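Local coordinates for protein aminotransferase, classes I and II (Silicibacter pomeroyi DSS-3, PDB 3H14) that probably catalyses pyridoxal phosphate-dependent transamination between L-aspartate and 2-oxoglutarate, as a class I aminotransferase, at residues L106-L111 and R129-A134. Residues are numbered along the deposited sequence; the frame is centred on the assembly and turned at random.
Sequences LAFTAL and RQILRA
The ring of Phe-108 lies flat beneath one methyl of Leu-132, a CH-pi contact that joins two neighbouring helices of the large PLP-binding domain in this fold type I aminotransferase. CD2 of Leu-132 sits over the middle of the ring, 3.7 Å from the Phe-108 centroid and only 11° off the ring normal, so its distances to the six ring carbons are nearly even. The second partner comes from another side: CG2 of Ile-131 meets the ring at its edge, near the ring plane, 3.7 Å from Phe-108 CE2. Both aliphatic side chains cross the phenylalanine at about a right angle. In Ile-131, CG2 stands anti to the backbone N while CG1 is turned beside that nitrogen (chi1 -67°), which presents the short branch to the aromatic edge. Leu-132 does not aim its CB at the facing helix; its branched end brings CD2 in over the ring face. No hydrogen bond joins the two segments, and the backbones stay well apart, with CA of Phe-108 7.7 Å from CA of Leu-132, the nearest such pair. Within 106-111, Phe-108 alone touches 129-134, where it meets two residues, and the two helices are linked in sequence through strand 117-122. Replacing Phe-108, an alanine here would remove the whole ring and is likely to leave a gap between the helices, with the methyls of Ile-131 and Leu-132 losing the surface they rest on. Phe-108 also touches Ile-198 of strand 196-200, tying the pair to the central sheet, whereas Arg-129 forms a salt bridge with Asp-141 on the edge strand 138-143. Besides its methyl, Leu-132 brings its branch carbon CG to 3.8 Å from Phe-108 CE2.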
ATOM      1  N   LEU A 106       0.278 -10.554  12.240  1.00 19.80           N
ATOM      2  CA  LEU A 106       0.747 -10.502  13.604  1.00 18.52           C
ATOM      3  C   LEU A 106      -0.059  -9.470  14.353  1.00 18.36           C
ATOM      4  O   LEU A 106      -0.514  -9.744  15.459  1.00 18.61           O
ATOM      5  CB  LEU A 106       2.232 -10.167  13.648  1.00 18.94           C
ATOM      6  CG  LEU A 106       3.187 -11.277  13.211  1.00 18.81           C
ATOM      7  CD1 LEU A 106       4.615 -10.678  13.193  1.00 18.76           C
ATOM      8  CD2 LEU A 106       3.034 -12.494  14.180  1.00 22.15           C
ATOM      9  N   ALA A 107      -0.287  -8.313  13.715  1.00 18.04           N
ATOM     10  CA  ALA A 107      -1.125  -7.294  14.305  1.00 17.16           C
ATOM     11  C   ALA A 107      -2.501  -7.851  14.611  1.00 17.52           C
ATOM     12  O   ALA A 107      -3.003  -7.695  15.724  1.00 17.05           O
ATOM     13  CB  ALA A 107      -1.211  -6.100  13.433  1.00 17.46           C
ATOM     14  N   PHE A 108      -3.150  -8.455  13.625  1.00 16.56           N
ATOM     15  CA  PHE A 108      -4.524  -8.853  13.826  1.00 16.41           C
ATOM     16  C   PHE A 108      -4.620  -9.963  14.862  1.00 17.45           C
ATOM     17  O   PHE A 108      -5.599 -10.006  15.622  1.00 17.77           O
ATOM     18  CB  PHE A 108      -5.157  -9.336  12.510  1.00 16.16           C
ATOM     19  CG  PHE A 108      -5.240  -8.284  11.445  1.00 15.74           C
ATOM     20  CD1 PHE A 108      -5.155  -6.931  11.756  1.00 16.68           C
ATOM     21  CD2 PHE A 108      -5.477  -8.643  10.115  1.00 18.40           C
ATOM     22  CE1 PHE A 108      -5.252  -5.981  10.770  1.00 17.88           C
ATOM     23  CE2 PHE A 108      -5.544  -7.666   9.128  1.00 17.17           C
ATOM     24  CZ  PHE A 108      -5.445  -6.343   9.482  1.00 18.94           C
ATOM     25  N   THR A 109      -3.610 -10.847  14.906  1.00 17.29           N
ATOM     26  CA  THR A 109      -3.619 -11.939  15.891  1.00 17.83           C
ATOM     27  C   THR A 109      -3.476 -11.440  17.331  1.00 18.17           C
ATOM     28  O   THR A 109      -4.151 -11.938  18.237  1.00 18.37           O
ATOM     29  CB  THR A 109      -2.524 -12.973  15.579  1.00 18.21           C
ATOM     30  OG1 THR A 109      -2.764 -13.495  14.264  1.00 17.12           O
ATOM     31  CG2 THR A 109      -2.534 -14.111  16.635  1.00 17.46           C
ATOM     32  N   ALA A 110      -2.587 -10.477  17.519  1.00 18.05           N
ATOM     33  CA  ALA A 110      -2.323  -9.861  18.807  1.00 19.01           C
ATOM     34  C   ALA A 110      -3.526  -9.101  19.322  1.00 19.56           C
ATOM     35  O   ALA A 110      -3.816  -9.083  20.520  1.00 20.09           O
ATOM     36  CB  ALA A 110      -1.097  -8.916  18.690  1.00 18.06           C
ATOM     37  N   LEU A 111      -4.271  -8.493  18.405  1.00 19.43           N
ATOM     38  CA  LEU A 111      -5.271  -7.490  18.790  1.00 19.17           C
ATOM     39  C   LEU A 111      -6.733  -7.902  18.742  1.00 18.48           C
ATOM     40  O   LEU A 111      -7.573  -7.263  19.399  1.00 17.98           O
ATOM     41  CB  LEU A 111      -5.028  -6.233  17.958  1.00 18.72           C
ATOM     42  CG  LEU A 111      -3.725  -5.471  18.211  1.00 19.61           C
ATOM     43  CD1 LEU A 111      -3.583  -4.419  17.166  1.00 15.93           C
ATOM     44  CD2 LEU A 111      -3.660  -4.804  19.609  1.00 18.98           C
ATOM     45  N   ARG A 129      -9.632  -6.216   3.754  1.00 20.15           N
ATOM     46  CA  ARG A 129     -10.914  -6.902   4.027  1.00 21.12           C
ATOM     47  C   ARG A 129     -10.793  -8.407   3.906  1.00 19.49           C
ATOM     48  O   ARG A 129     -11.394  -9.119   4.681  1.00 19.77           O
ATOM     49  CB  ARG A 129     -12.104  -6.370   3.189  1.00 20.91           C
ATOM     50  CG  ARG A 129     -11.986  -6.585   1.691  1.00 23.24           C
ATOM     51  CD  ARG A 129     -13.225  -5.981   0.949  1.00 24.11           C
ATOM     52  NE  ARG A 129     -13.228  -4.531   1.048  1.00 27.20           N
ATOM     53  CZ  ARG A 129     -12.655  -3.710   0.167  1.00 29.77           C
ATOM     54  NH1 ARG A 129     -12.059  -4.181  -0.921  1.00 29.03           N
ATOM     55  NH2 ARG A 129     -12.696  -2.396   0.369  1.00 30.47           N
ATOM     56  N   GLN A 130      -9.969  -8.883   2.978  1.00 19.31           N
ATOM     57  CA  GLN A 130      -9.835 -10.301   2.754  1.00 18.75           C
ATOM     58  C   GLN A 130      -9.059 -11.016   3.863  1.00 17.72           C
ATOM     59  O   GLN A 130      -9.446 -12.105   4.280  1.00 16.48           O
ATOM     60  CB  GLN A 130      -9.165 -10.600   1.386  1.00 19.62           C
ATOM     61  CG  GLN A 130      -9.863  -9.981   0.149  1.00 22.16           C
ATOM     62  CD  GLN A 130     -11.304 -10.415  -0.045  1.00 26.67           C
ATOM     63  OE1 GLN A 130     -11.698 -11.519   0.334  1.00 29.11           O
ATOM     64  NE2 GLN A 130     -12.106  -9.535  -0.650  1.00 27.63           N
ATOM     65  N   ILE A 131      -7.947 -10.437   4.272  1.00 16.79           N
ATOM     66  CA  ILE A 131      -7.130 -10.979   5.387  1.00 17.38           C
ATOM     67  C   ILE A 131      -7.939 -10.976   6.676  1.00 16.96           C
ATOM     68  O   ILE A 131      -7.927 -11.947   7.407  1.00 18.05           O
ATOM     69  CB  ILE A 131      -5.837 -10.191   5.603  1.00 16.90           C
ATOM     70  CG1 ILE A 131      -4.894 -10.365   4.422  1.00 15.84           C
ATOM     71  CG2 ILE A 131      -5.095 -10.628   6.933  1.00 16.63           C
ATOM     72  CD1 ILE A 131      -3.655  -9.408   4.464  1.00 18.09           C
ATOM     73  N   LEU A 132      -8.665  -9.894   6.954  1.00 17.23           N
ATOM     74  CA  LEU A 132      -9.553  -9.881   8.128  1.00 17.17           C
ATOM     75  C   LEU A 132     -10.589 -10.994   8.122  1.00 18.59           C
ATOM     76  O   LEU A 132     -10.737 -11.753   9.088  1.00 15.66           O
ATOM     77  CB  LEU A 132     -10.200  -8.516   8.285  1.00 17.46           C
ATOM     78  CG  LEU A 132      -9.273  -7.408   8.790  1.00 16.21           C
ATOM     79  CD1 LEU A 132      -9.819  -6.002   8.438  1.00 15.46           C
ATOM     80  CD2 LEU A 132      -9.034  -7.496  10.317  1.00 15.82           C
ATOM     81  N   ARG A 133     -11.262 -11.174   6.989  1.00 19.16           N
ATOM     82  CA  ARG A 133     -12.252 -12.236   6.850  1.00 21.43           C
ATOM     83  C   ARG A 133     -11.621 -13.637   6.946  1.00 20.13           C
ATOM     84  O   ARG A 133     -12.193 -14.558   7.568  1.00 20.96           O
ATOM     85  CB  ARG A 133     -12.922 -12.084   5.471  1.00 21.53           C
ATOM     86  CG  ARG A 133     -14.191 -12.844   5.303  1.00 27.24           C
ATOM     87  CD  ARG A 133     -14.741 -12.796   3.832  1.00 28.58           C
ATOM     88  NE  ARG A 133     -15.943 -13.632   3.695  1.00 36.18           N
ATOM     89  CZ  ARG A 133     -15.925 -14.965   3.659  1.00 35.73           C
ATOM     90  NH1 ARG A 133     -14.763 -15.605   3.705  1.00 39.14           N
ATOM     91  NH2 ARG A 133     -17.063 -15.649   3.559  1.00 35.33           N
ATOM     92  N   ALA A 134     -10.474 -13.802   6.297  1.00 19.59           N
ATOM     93  CA  ALA A 134      -9.718 -15.075   6.298  1.00 20.20           C
ATOM     94  C   ALA A 134      -9.325 -15.549   7.700  1.00 19.53           C
ATOM     95  O   ALA A 134      -9.170 -16.751   7.933  1.00 19.16           O
ATOM     96  CB  ALA A 134      -8.466 -14.958   5.445  1.00 19.92           C
TER